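Local coordinates for cytochrome c (PDB 6RTE), which dehydrogenates dihydro-heme d1 in heme d1 biosynthesis and carries a heme c that probably serves in electron transfer, at residues A76-V79 with I80-R84; F195-R198 with D199-T203. One frame throughout, in Å; residues are numbered along the deposited sequence.

How the interactions relate
Interaction 1 closes helix 73-82 in the heme c domain; interaction 2 comes later in the chain, at the turn of the hairpin 192-197/201-206 in the eight-bladed beta-propeller. They share no helix or sheet, their centres are 24 Å apart, and their nearest atoms stay about 7 Å from each other. The heme joins them. Both oxygens of one propionate are gripped, O2A by Arg84 of interaction 1 and O1A by Arg198 of interaction 2, while the second propionate binds Arg84 as well. The heme is thus tied by its propionates to the propeller as well as to its own domain, which is consistent with a defined placing of the two domains.

Interaction 1 (A76-V79 with I80-R84); sequences AREV and ILHGR. With HEC (heme c), chain C.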
loop_
_atom_site.group_PDB
_atom_site.type_symbol
_atom_site.label_atom_id
_atom_site.label_comp_id
_atom_site.label_asym_id
_atom_site.label_seq_id
_atom_site.Cartn_x
_atom_site.Cartn_y
_atom_site.Cartn_z
ATOM N N ALA A 76 -0.338 5.519 -22.395
ATOM C CA ALA A 76 -1.751 5.248 -22.655
ATOM C C ALA A 76 -2.019 5.152 -24.151
ATOM O O ALA A 76 -2.769 4.278 -24.602
ATOM C CB ALA A 76 -2.626 6.334 -22.034
ATOM N N ARG A 77 -1.413 6.047 -24.937
ATOM C CA ARG A 77 -1.606 6.014 -26.382
ATOM C C ARG A 77 -1.176 4.673 -26.962
ATOM O O ARG A 77 -1.870 4.101 -27.811
ATOM C CB ARG A 77 -0.819 7.148 -27.028
ATOM C CG ARG A 77 -1.209 7.438 -28.463
ATOM C CD ARG A 77 -0.493 8.673 -28.980
ATOM N NE ARG A 77 -0.954 9.030 -30.319
ATOM C CZ ARG A 77 -0.488 8.481 -31.438
ATOM N NH1 ARG A 77 0.461 7.554 -31.388
ATOM N NH2 ARG A 77 -0.975 8.868 -32.612
ATOM N N GLU A 78 -0.030 4.153 -26.516
ATOM C CA GLU A 78 0.449 2.885 -27.051
ATOM C C GLU A 78 -0.449 1.737 -26.622
ATOM O O GLU A 78 -0.655 0.794 -27.397
ATOM C CB GLU A 78 1.894 2.643 -26.614
ATOM C CG GLU A 78 2.893 3.657 -27.171
ATOM C CD GLU A 78 3.182 3.457 -28.658
ATOM O OE1 GLU A 78 2.525 2.604 -29.295
ATOM O OE2 GLU A 78 4.073 4.154 -29.191
ATOM N N VAL A 79 -1.004 1.809 -25.405
ATOM C CA VAL A 79 -1.942 0.796 -24.945
ATOM C C VAL A 79 -3.212 0.821 -25.787
ATOM O O VAL A 79 -3.755 -0.231 -26.151
ATOM C CB VAL A 79 -2.259 0.998 -23.449
ATOM C CG1 VAL A 79 -3.337 0.024 -23.006
ATOM C CG2 VAL A 79 -1.010 0.815 -22.603
ATOM N N ILE A 80 -3.710 2.019 -26.108
ATOM C CA ILE A 80 -4.926 2.123 -26.909
ATOM C C ILE A 80 -4.699 1.567 -28.309
ATOM O O ILE A 80 -5.601 0.972 -28.912
ATOM C CB ILE A 80 -5.402 3.589 -26.966
ATOM C CG1 ILE A 80 -5.861 4.053 -25.585
ATOM C CG2 ILE A 80 -6.507 3.743 -28.014
ATOM C CD1 ILE A 80 -6.082 5.560 -25.489
ATOM N N LEU A 81 -3.500 1.756 -28.858
ATOM C CA LEU A 81 -3.267 1.388 -30.250
ATOM C C LEU A 81 -2.926 -0.089 -30.397
ATOM O O LEU A 81 -3.438 -0.760 -31.303
ATOM C CB LEU A 81 -2.150 2.249 -30.841
ATOM C CG LEU A 81 -2.512 3.716 -31.058
ATOM C CD1 LEU A 81 -1.297 4.506 -31.498
ATOM C CD2 LEU A 81 -3.638 3.844 -32.073
ATOM N N HIS A 82 -2.069 -0.611 -29.523
ATOM C CA HIS A 82 -1.560 -1.967 -29.663
ATOM C C HIS A 82 -2.055 -2.905 -28.576
ATOM O O HIS A 82 -1.831 -4.117 -28.675
ATOM C CB HIS A 82 -0.028 -1.935 -29.667
ATOM C CG HIS A 82 0.540 -0.994 -30.682
ATOM N ND1 HIS A 82 1.353 0.067 -30.343
ATOM C CD2 HIS A 82 0.385 -0.936 -32.026
ATOM C CE1 HIS A 82 1.686 0.728 -31.438
ATOM N NE2 HIS A 82 1.111 0.139 -32.471
ATOM N N GLY A 83 -2.736 -2.383 -27.561
ATOM C CA GLY A 83 -3.237 -3.207 -26.494
ATOM C C GLY A 83 -2.154 -3.511 -25.485
ATOM O O GLY A 83 -0.989 -3.137 -25.631
ATOM N N ARG A 84 -2.561 -4.208 -24.431
ATOM C CA ARG A 84 -1.630 -4.614 -23.395
ATOM C C ARG A 84 -1.322 -6.093 -23.556
ATOM O O ARG A 84 -2.257 -6.910 -23.534
ATOM C CB ARG A 84 -2.212 -4.341 -22.016
ATOM C CG ARG A 84 -1.204 -4.487 -20.904
ATOM C CD ARG A 84 -1.688 -3.764 -19.683
ATOM N NE ARG A 84 -1.290 -2.359 -19.661
ATOM C CZ ARG A 84 -1.798 -1.462 -18.822
ATOM N NH1 ARG A 84 -2.734 -1.824 -17.957
ATOM N NH2 ARG A 84 -1.374 -0.216 -18.844
HETATM FE FE HEC C . -9.194 -0.564 -22.216
HETATM C CHA HEC C . -6.770 -1.088 -19.937
HETATM C CHB HEC C . -8.045 2.639 -22.761
HETATM C CHC HEC C . -11.474 -0.148 -24.825
HETATM C CHD HEC C . -10.722 -3.457 -21.392
HETATM N NA HEC C . -7.707 0.561 -21.510
HETATM C C1A HEC C . -6.811 0.139 -20.557
HETATM C C2A HEC C . -5.894 1.184 -20.284
HETATM C C3A HEC C . -6.246 2.226 -21.077
HETATM C C4A HEC C . -7.380 1.847 -21.837
HETATM C CMA HEC C . -5.556 3.556 -21.121
HETATM C CAA HEC C . -4.748 1.142 -19.298
HETATM C CBA HEC C . -5.281 1.560 -17.917
HETATM C CGA HEC C . -4.300 1.483 -16.773
HETATM O O1A HEC C . -4.709 1.671 -15.599
HETATM O O2A HEC C . -3.106 1.229 -16.965
HETATM N NB HEC C . -9.670 0.984 -23.550
HETATM C C1B HEC C . -9.087 2.178 -23.584
HETATM C C2B HEC C . -9.679 2.968 -24.612
HETATM C C3B HEC C . -10.642 2.209 -25.219
HETATM C C4B HEC C . -10.617 0.914 -24.504
HETATM C CMB HEC C . -9.292 4.376 -24.956
HETATM C CAB HEC C . -11.556 2.474 -26.367
HETATM C CBB HEC C . -10.798 3.230 -27.457
HETATM N NC HEC C . -10.821 -1.611 -23.001
HETATM C C1C HEC C . -11.621 -1.290 -24.043
HETATM C C2C HEC C . -12.593 -2.302 -24.195
HETATM C C3C HEC C . -12.371 -3.263 -23.218
HETATM C C4C HEC C . -11.255 -2.796 -22.461
HETATM C CMC HEC C . -13.653 -2.281 -25.256
HETATM C CAC HEC C . -13.085 -4.509 -22.867
HETATM C CBC HEC C . -13.074 -5.699 -23.819
HETATM N ND HEC C . -8.833 -1.945 -20.966
HETATM C C1D HEC C . -9.554 -3.050 -20.757
HETATM C C2D HEC C . -8.943 -3.872 -19.703
HETATM C C3D HEC C . -7.844 -3.228 -19.297
HETATM C C4D HEC C . -7.797 -2.001 -20.100
HETATM C CMD HEC C . -9.453 -5.190 -19.185
HETATM C CAD HEC C . -6.886 -3.666 -18.218
HETATM C CBD HEC C . -5.788 -4.571 -18.784
HETATM C CGD HEC C . -4.799 -5.024 -17.735
HETATM O O1D HEC C . -5.059 -6.019 -17.042
HETATM O O2D HEC C . -3.727 -4.431 -17.549
#
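Ile80 and Ala76 form the tight, heme-facing side of this helical turn: Ile80 N donates a hydrogen bond to Ala76 O at 2.9 Å, and Ile80 CD1 reaches the heme methyl CMB at 3.5 Å. Beside it Val79 splits its two branches. With Val79 CG1 anti to the backbone N (chi1 175°), that methyl rests 3.9 Å from heme C2A, and CG2 meets Arg84 NH2. The Arg84 chain turns sharply at chi3 (-88°) and presents its guanidinium edge to the propionates, NH1 to O2D at 2.8 Å in a nearly straight bond and NH2 to O2A at 2.9 Å; NH1 also shares O2A, so both carboxylates are held. On the helix flank, Leu81 CD1 sits over one face of the Arg77 guanidinium, 3.5 Å from NH1, and salt bridges from Arg77 to Asp98 and Asp102 fix that group against helix 98-109. The solvent side is looser. There Glu78 and His82 run side by side, carboxylate and ring nearly coplanar, with Glu78 OE1 3.0 Å from His82 ND1. The helix ends as Gly83, at positive phi, gives its N to Val79 O. This is a glycine-terminated helix lining the heme pocket of a c-type cytochrome domain.

Interaction 2 (F195-R198 with D199-T203); sequences FASR and DGWVT. With HEC (heme c), chain C.
Arg198 and Asp199, neighbours at the corner of the hairpin, lie side by side and form a salt bridge. The Arg198 chain runs out extended from the backbone and then bends at chi3 (86°), which turns NE back onto Asp199 OD1 at 2.9 Å. That bond is almost straight and lies in the guanidinium plane, but it reaches OD1 on its syn side, 31° out of the carboxylate plane, and the two flat groups are turned well apart. The other two nitrogens of Arg198 close on one heme propionate oxygen, O1A: NH1 at 2.8 Å and NH2 at 3.0 Å. Asp199, its second oxygen bound by Thr62 N, therefore probably steadies the arginine that holds the propionate. Ser197 opens the type I turn that ends at Gly200. Ser197 OG stands between backbone N and carbonyl carbon (chi1 84°), so that it spans the turn to accept a hydrogen bond from Trp201 N at 3.1 Å, and it lies near the plane of the indole at its edge. A water 2.7 Å from Ser197 OG also accepts a hydrogen bond from Asp199 N. Beyond the turn, Phe195 and Thr203 form a hydrogen-bonded antiparallel pair with CB atoms 4.2 Å apart, while Ala196 and Val202, a non-hydrogen-bonded pair, point to the other face and touch Leu225 of strand 221-227. Trp201 makes a cation-pi contact with Arg177. Within the propeller sheet, strand 192-197 is flanked by strands 180-181 and 183-186, and strand 201-206 by strand 211-217, where Glu215 binds Thr203 OG1.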
loop_
_atom_site.group_PDB
_atom_site.type_symbol
_atom_site.label_atom_id
_atom_site.label_comp_id
_atom_site.label_asym_id
_atom_site.label_seq_id
_atom_site.Cartn_x
_atom_site.Cartn_y
_atom_site.Cartn_z
ATOM N N PHE A 195 -8.117 -6.050 1.355
ATOM C CA PHE A 195 -7.411 -5.486 0.222
ATOM C C PHE A 195 -8.104 -4.203 -0.232
ATOM O O PHE A 195 -9.334 -4.113 -0.217
ATOM C CB PHE A 195 -7.383 -6.468 -0.961
ATOM C CG PHE A 195 -6.742 -7.795 -0.654
ATOM C CD1 PHE A 195 -5.370 -7.968 -0.800
ATOM C CD2 PHE A 195 -7.518 -8.879 -0.261
ATOM C CE1 PHE A 195 -4.773 -9.212 -0.542
ATOM C CE2 PHE A 195 -6.933 -10.125 -0.006
ATOM C CZ PHE A 195 -5.561 -10.289 -0.145
ATOM N N ALA A 196 -7.317 -3.228 -0.666
ATOM C CA ALA A 196 -7.848 -2.034 -1.316
ATOM C C ALA A 196 -7.287 -1.967 -2.726
ATOM O O ALA A 196 -6.112 -2.286 -2.955
ATOM C CB ALA A 196 -7.497 -0.766 -0.535
ATOM N N SER A 197 -8.122 -1.569 -3.678
ATOM C CA SER A 197 -7.676 -1.436 -5.057
ATOM C C SER A 197 -7.645 0.033 -5.451
ATOM O O SER A 197 -8.295 0.892 -4.842
ATOM C CB SER A 197 -8.572 -2.234 -6.026
ATOM O OG SER A 197 -9.725 -1.506 -6.409
ATOM N N ARG A 198 -6.867 0.304 -6.498
ATOM C CA ARG A 198 -6.692 1.664 -6.977
ATOM C C ARG A 198 -8.023 2.345 -7.245
ATOM O O ARG A 198 -8.219 3.517 -6.889
ATOM C CB ARG A 198 -5.847 1.651 -8.255
ATOM C CG ARG A 198 -5.615 3.043 -8.854
ATOM C CD ARG A 198 -4.963 2.943 -10.212
ATOM N NE ARG A 198 -5.945 2.775 -11.271
ATOM C CZ ARG A 198 -5.652 2.517 -12.543
ATOM N NH1 ARG A 198 -4.387 2.370 -12.942
ATOM N NH2 ARG A 198 -6.634 2.395 -13.425
ATOM N N ASP A 199 -8.945 1.643 -7.892
ATOM C CA ASP A 199 -10.199 2.246 -8.337
ATOM C C ASP A 199 -11.308 2.135 -7.301
ATOM O O ASP A 199 -12.481 2.354 -7.630
ATOM C CB ASP A 199 -10.607 1.629 -9.674
ATOM C CG ASP A 199 -9.550 1.841 -10.746
ATOM O OD1 ASP A 199 -8.793 2.835 -10.625
ATOM O OD2 ASP A 199 -9.459 1.027 -11.692
ATOM N N GLY A 200 -10.966 1.813 -6.055
ATOM C CA GLY A 200 -11.865 2.034 -4.929
ATOM C C GLY A 200 -12.500 0.796 -4.340
ATOM O O GLY A 200 -13.329 0.928 -3.430
ATOM N N TRP A 201 -12.139 -0.393 -4.809
ATOM C CA TRP A 201 -12.770 -1.621 -4.345
ATOM C C TRP A 201 -12.054 -2.164 -3.114
ATOM O O TRP A 201 -10.821 -2.185 -3.049
ATOM C CB TRP A 201 -12.783 -2.674 -5.447
ATOM C CG TRP A 201 -13.770 -2.360 -6.517
ATOM C CD1 TRP A 201 -13.528 -1.688 -7.689
ATOM C CD2 TRP A 201 -15.162 -2.674 -6.517
ATOM N NE1 TRP A 201 -14.690 -1.574 -8.415
ATOM C CE2 TRP A 201 -15.706 -2.166 -7.721
ATOM C CE3 TRP A 201 -16.007 -3.328 -5.625
ATOM C CZ2 TRP A 201 -17.047 -2.305 -8.045
ATOM C CZ3 TRP A 201 -17.342 -3.461 -5.949
ATOM C CH2 TRP A 201 -17.846 -2.958 -7.148
ATOM N N VAL A 202 -12.840 -2.589 -2.133
ATOM C CA VAL A 202 -12.321 -3.219 -0.923
ATOM C C VAL A 202 -12.797 -4.666 -0.916
ATOM O O VAL A 202 -13.988 -4.928 -1.141
ATOM C CB VAL A 202 -12.786 -2.487 0.347
ATOM C CG1 VAL A 202 -12.221 -3.169 1.588
ATOM C CG2 VAL A 202 -12.382 -1.018 0.305
ATOM N N THR A 203 -11.876 -5.594 -0.643
ATOM C CA THR A 203 -12.154 -7.025 -0.652
ATOM C C THR A 203 -11.819 -7.611 0.716
ATOM O O THR A 203 -10.738 -7.363 1.256
ATOM C CB THR A 203 -11.340 -7.747 -1.746
ATOM O OG1 THR A 203 -11.600 -7.146 -3.025
ATOM C CG2 THR A 203 -11.685 -9.246 -1.819
HETATM FE FE HEC C . -9.194 -0.564 -22.216
HETATM C CHA HEC C . -6.770 -1.088 -19.937
HETATM C CHB HEC C . -8.045 2.639 -22.761
HETATM C CHC HEC C . -11.474 -0.148 -24.825
HETATM C CHD HEC C . -10.722 -3.457 -21.392
HETATM N NA HEC C . -7.707 0.561 -21.510
HETATM C C1A HEC C . -6.811 0.139 -20.557
HETATM C C2A HEC C . -5.894 1.184 -20.284
HETATM C C3A HEC C . -6.246 2.226 -21.077
HETATM C C4A HEC C . -7.380 1.847 -21.837
HETATM C CMA HEC C . -5.556 3.556 -21.121
HETATM C CAA HEC C . -4.748 1.142 -19.298
HETATM C CBA HEC C . -5.281 1.560 -17.917
HETATM C CGA HEC C . -4.300 1.483 -16.773
HETATM O O1A HEC C . -4.709 1.671 -15.599
HETATM O O2A HEC C . -3.106 1.229 -16.965
HETATM N NB HEC C . -9.670 0.984 -23.550
HETATM C C1B HEC C . -9.087 2.178 -23.584
HETATM C C2B HEC C . -9.679 2.968 -24.612
HETATM C C3B HEC C . -10.642 2.209 -25.219
HETATM C C4B HEC C . -10.617 0.914 -24.504
HETATM C CMB HEC C . -9.292 4.376 -24.956
HETATM C CAB HEC C . -11.556 2.474 -26.367
HETATM C CBB HEC C . -10.798 3.230 -27.457
HETATM N NC HEC C . -10.821 -1.611 -23.001
HETATM C C1C HEC C . -11.621 -1.290 -24.043
HETATM C C2C HEC C . -12.593 -2.302 -24.195
HETATM C C3C HEC C . -12.371 -3.263 -23.218
HETATM C C4C HEC C . -11.255 -2.796 -22.461
HETATM C CMC HEC C . -13.653 -2.281 -25.256
HETATM C CAC HEC C . -13.085 -4.509 -22.867
HETATM C CBC HEC C . -13.074 -5.699 -23.819
HETATM N ND HEC C . -8.833 -1.945 -20.966
HETATM C C1D HEC C . -9.554 -3.050 -20.757
HETATM C C2D HEC C . -8.943 -3.872 -19.703
HETATM C C3D HEC C . -7.844 -3.228 -19.297
HETATM C C4D HEC C . -7.797 -2.001 -20.100
HETATM C CMD HEC C . -9.453 -5.190 -19.185
HETATM C CAD HEC C . -6.886 -3.666 -18.218
HETATM C CBD HEC C . -5.788 -4.571 -18.784
HETATM C CGD HEC C . -4.799 -5.024 -17.735
HETATM O O1D HEC C . -5.059 -6.019 -17.042
HETATM O O2D HEC C . -3.727 -4.431 -17.549
HETATM O O HOH W 1 -9.327 -1.394 -9.031
#